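Side-chain contacts in lipocalin (Argas monolakensis, PDB 3BRN), which binds serotonin inside its beta barrel and so probably serves to sequester biogenic amines: residues T85-Q89 / D90-T94; Q127-G130 / C131-K135. One frame throughout, in Å; residues are numbered along the deposited sequence.

Contact 1 of 2, residues T85-Q89 / D90-T94; sequences TGAGQ and DLSGT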
loop_
_atom_site.group_PDB
_atom_site.type_symbol
_atom_site.label_atom_id
_atom_site.label_comp_id
_atom_site.label_asym_id
_atom_site.label_seq_id
_atom_site.Cartn_x
_atom_site.Cartn_y
_atom_site.Cartn_z
ATOM N N THR A 85 -3.361 -3.878 13.231
ATOM C CA THR A 85 -3.000 -4.211 14.613
ATOM C C THR A 85 -2.008 -5.371 14.628
ATOM O O THR A 85 -2.181 -6.359 13.911
ATOM C CB THR A 85 -4.257 -4.592 15.456
ATOM O OG1 THR A 85 -5.150 -5.377 14.665
ATOM C CG2 THR A 85 -4.988 -3.375 15.891
ATOM N N GLY A 86 -0.925 -5.224 15.381
ATOM C CA GLY A 86 0.041 -6.314 15.520
ATOM C C GLY A 86 1.143 -6.363 14.478
ATOM O O GLY A 86 1.773 -7.409 14.275
ATOM N N ALA A 87 1.456 -5.209 13.896
ATOM C CA ALA A 87 2.494 -5.124 12.879
ATOM C C ALA A 87 3.680 -4.291 13.367
ATOM O O ALA A 87 4.550 -3.905 12.582
ATOM C CB ALA A 87 1.919 -4.551 11.579
ATOM N N GLY A 88 3.708 -4.018 14.668
ATOM C CA GLY A 88 4.813 -3.298 15.272
ATOM C C GLY A 88 4.778 -1.815 14.964
ATOM O O GLY A 88 3.707 -1.225 14.823
ATOM N N GLN A 89 5.957 -1.209 14.859
ATOM C CA GLN A 89 6.092 0.234 15.016
ATOM C C GLN A 89 6.111 0.937 13.662
ATOM O O GLN A 89 6.484 2.105 13.563
ATOM C CB GLN A 89 7.361 0.572 15.801
ATOM C CG GLN A 89 7.137 0.764 17.292
ATOM C CD GLN A 89 6.078 1.804 17.593
ATOM O OE1 GLN A 89 6.048 2.873 16.980
ATOM N NE2 GLN A 89 5.199 1.500 18.541
ATOM N N ASP A 90 5.706 0.215 12.622
ATOM C CA ASP A 90 5.618 0.785 11.282
ATOM C C ASP A 90 4.179 0.788 10.778
ATOM O O ASP A 90 3.549 1.840 10.677
ATOM C CB ASP A 90 6.514 0.013 10.312
ATOM C CG ASP A 90 6.639 -1.453 10.676
ATOM O OD1 ASP A 90 5.713 -1.989 11.321
ATOM O OD2 ASP A 90 7.664 -2.071 10.317
ATOM N N LEU A 91 3.666 -0.397 10.463
ATOM C CA LEU A 91 2.406 -0.517 9.750
ATOM C C LEU A 91 1.172 -0.416 10.648
ATOM O O LEU A 91 0.064 -0.171 10.161
ATOM C CB LEU A 91 2.406 -1.822 8.954
ATOM C CG LEU A 91 1.576 -1.949 7.683
ATOM C CD1 LEU A 91 1.858 -0.792 6.723
ATOM C CD2 LEU A 91 1.895 -3.294 7.039
ATOM N N SER A 92 1.363 -0.534 11.960
ATOM C CA SER A 92 0.225 -0.541 12.885
ATOM C C SER A 92 -0.433 0.823 13.011
ATOM O O SER A 92 0.223 1.859 12.922
ATOM C CB SER A 92 0.625 -1.086 14.263
ATOM O OG SER A 92 1.009 -2.450 14.164
ATOM N N GLY A 93 -1.755 0.823 13.152
ATOM C CA GLY A 93 -2.498 2.060 13.239
ATOM C C GLY A 93 -3.376 2.265 12.014
ATOM O O GLY A 93 -3.512 1.367 11.176
ATOM N N THR A 94 -3.857 3.485 11.839
ATOM C CA THR A 94 -4.872 3.752 10.826
ATOM C C THR A 94 -4.293 4.295 9.516
ATOM O O THR A 94 -3.698 5.369 9.473
ATOM C CB THR A 94 -5.945 4.710 11.367
ATOM O OG1 THR A 94 -6.415 4.222 12.629
ATOM C CG2 THR A 94 -7.123 4.809 10.397
#
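The hydroxyl of S92 reaches back to the backbone of A87 and G88 and ties together the start and the end of the short helical loop. Its OG accepts the amide of A87 (N to OG 2.8 Å, 145° at the hydrogen) and passes its own proton, in a weak bond, to the carbonyl oxygen of G88, with OG and O 3.0 Å apart. A chi1 of -64° sets OG beside the backbone N of S92, where a short hydroxyl can serve both groups at once. Beside OG, the methyl CB of A87 rests 3.8 Å from CB of L91, a small apolar contact between the two arms of the loop. D90 also holds the bend: its OD1 accepts L91 N at 2.7 Å, met on the anti side and 27° out of the carboxylate plane. Glycines suit the bends. G86 takes backbone angles at which a CB would be jammed against the carbonyl oxygen of T85, and G88 also has a positive phi. The whole forms the connection of a beta hairpin at one end of the lipocalin barrel, joining strand 81-85 to strand 93-97 through a weakly bonded helix at 88-91. On its inner side A87 and L91 pack on Y60 of strand 55-64; L91 also touches F58, a serotonin-pocket residue, and its side chain lies about 4 Å from the bound serotonin.

Contact 2 of 2, residues Q127-G130 / C131-K135; sequences QSYG and CCDTK
D133 turns its carboxylate back from the first turn of helix 131-140 to the amide of Y129 in the loop before it. The bond is nearly straight, 167° at the hydrogen, and runs 2.9 Å from Y129 N to D133 OD2. The donor stands above the carboxylate plane, 47° out of it. The same carboxylate lies against the root of the tyrosine: OD2 is 3.7 Å from CB of Y129, while OD1 comes to the ring edge, 3.9 Å from CD2, with the two flat groups turned 53° apart. An aspartate fits here because its short chain carries an acceptor back to the loop, and its negative charge near a helix start would be expected to interact favourably with the positive end of the helix dipole. OD1 has a second partner, a salt bridge to K31. Together these features mark the N-terminus of the alpha-helix that packs beside the barrel in lipocalins. G130 holds the N-cap position, its positive phi being easily tolerated by glycine, and G130 O receives T134 N at 3.3 Å, in the carbonyl plane, and a weak bond from D133 N. The Y129 carbonyl takes a weak bond from the amide of C132. The close packing lies toward the barrel: the ring of Y129, with CG anti to its own carbonyl carbon, reaches L117 and V119 of strand 115-120, and its OH bonds to R30 and to the carbonyl of I124. There the buried C132 is pinned to C105 by a disulfide. The other side is looser, with S128, G130 and T134 exposed; S128 CB comes no nearer than 4.3 Å to D133 OD2, though C131 ties this side to C7 through a second disulfide.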
loop_
_atom_site.group_PDB
_atom_site.type_symbol
_atom_site.label_atom_id
_atom_site.label_comp_id
_atom_site.label_asym_id
_atom_site.label_seq_id
_atom_site.Cartn_x
_atom_site.Cartn_y
_atom_site.Cartn_z
ATOM N N GLN A 127 6.695 2.172 -16.284
ATOM C CA GLN A 127 7.405 3.445 -16.306
ATOM C C GLN A 127 6.625 4.567 -15.625
ATOM O O GLN A 127 7.207 5.563 -15.193
ATOM C CB GLN A 127 7.787 3.837 -17.735
ATOM C CG GLN A 127 8.788 2.886 -18.369
ATOM C CD GLN A 127 9.937 2.556 -17.431
ATOM O OE1 GLN A 127 10.726 3.427 -17.061
ATOM N NE2 GLN A 127 10.027 1.294 -17.029
ATOM N N SER A 128 5.312 4.402 -15.520
ATOM C CA SER A 128 4.477 5.408 -14.868
ATOM C C SER A 128 3.262 4.741 -14.249
ATOM O O SER A 128 2.695 3.818 -14.826
ATOM C CB SER A 128 4.037 6.482 -15.866
ATOM O OG SER A 128 3.065 5.970 -16.762
ATOM N N TYR A 129 2.841 5.233 -13.090
ATOM C CA TYR A 129 1.759 4.594 -12.363
ATOM C C TYR A 129 0.427 5.313 -12.577
ATOM O O TYR A 129 -0.516 5.154 -11.802
ATOM C CB TYR A 129 2.125 4.463 -10.881
ATOM C CG TYR A 129 3.450 3.738 -10.652
ATOM C CD1 TYR A 129 3.604 2.395 -11.002
ATOM C CD2 TYR A 129 4.529 4.388 -10.063
ATOM C CE1 TYR A 129 4.802 1.727 -10.789
ATOM C CE2 TYR A 129 5.729 3.740 -9.852
ATOM C CZ TYR A 129 5.869 2.414 -10.231
ATOM O OH TYR A 129 7.063 1.759 -9.997
ATOM N N GLY A 130 0.362 6.105 -13.644
ATOM C CA GLY A 130 -0.884 6.722 -14.077
ATOM C C GLY A 130 -1.540 7.625 -13.056
ATOM O O GLY A 130 -0.926 8.571 -12.567
ATOM N N CYS A 131 -2.815 7.374 -12.777
ATOM C CA CYS A 131 -3.582 8.269 -11.921
ATOM C C CYS A 131 -3.055 8.337 -10.504
ATOM O O CYS A 131 -3.295 9.301 -9.804
ATOM C CB CYS A 131 -5.055 7.888 -11.913
ATOM S SG CYS A 131 -5.899 8.465 -13.389
ATOM N N CYS A 132 -2.400 7.277 -10.057
ATOM C CA CYS A 132 -1.849 7.275 -8.716
ATOM C C CYS A 132 -0.658 8.192 -8.617
ATOM O O CYS A 132 -0.422 8.757 -7.566
ATOM C CB CYS A 132 -1.473 5.878 -8.255
ATOM S SG CYS A 132 -2.887 4.845 -7.887
ATOM N N ASP A 133 0.113 8.271 -9.667
ATOM C CA ASP A 133 1.237 9.162 -9.682
ATOM C C ASP A 133 0.719 10.588 -9.579
ATOM O O ASP A 133 1.192 11.356 -8.835
ATOM C CB ASP A 133 2.044 8.983 -10.946
ATOM C CG ASP A 133 3.297 8.188 -10.737
ATOM O OD1 ASP A 133 3.808 8.157 -9.636
ATOM O OD2 ASP A 133 3.776 7.612 -11.710
ATOM N N THR A 134 -0.288 10.906 -10.352
ATOM C CA THR A 134 -0.879 12.232 -10.303
ATOM C C THR A 134 -1.405 12.575 -8.909
ATOM O O THR A 134 -1.338 13.727 -8.484
ATOM C CB THR A 134 -2.020 12.386 -11.334
ATOM O OG1 THR A 134 -1.529 12.086 -12.647
ATOM C CG2 THR A 134 -2.571 13.797 -11.311
ATOM N N LYS A 135 -2.025 11.607 -8.245
ATOM C CA LYS A 135 -2.645 11.868 -6.947
ATOM C C LYS A 135 -1.561 12.004 -5.888
ATOM O O LYS A 135 -1.633 12.868 -5.005
ATOM C CB LYS A 135 -3.623 10.746 -6.583
ATOM C CG LYS A 135 -4.193 10.826 -5.171
ATOM C CD LYS A 135 -5.238 11.930 -5.050
ATOM C CE LYS A 135 -5.712 12.055 -3.596
ATOM N NZ LYS A 135 -6.847 13.038 -3.529
#

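Both contacts are local and lie at the surface, on opposite sides of the chain's centre with centres about 26 Å apart, and they do not touch. Contact 1 turns the chain between two barrel strands; contact 2 starts the helix outside the barrel. In each, a short polar side chain accepts a backbone amide from earlier in the chain, a neutral hydroxyl that also donates in contact 1 and a carboxylate with a lysine partner in contact 2. The covalent chemistry differs too: contact 1 brings a leucine close to the bound serotonin and has no disulfide, whereas contact 2 anchors its helix with two, one through the buried C132, whose side chain is about 10 Å from the serotonin.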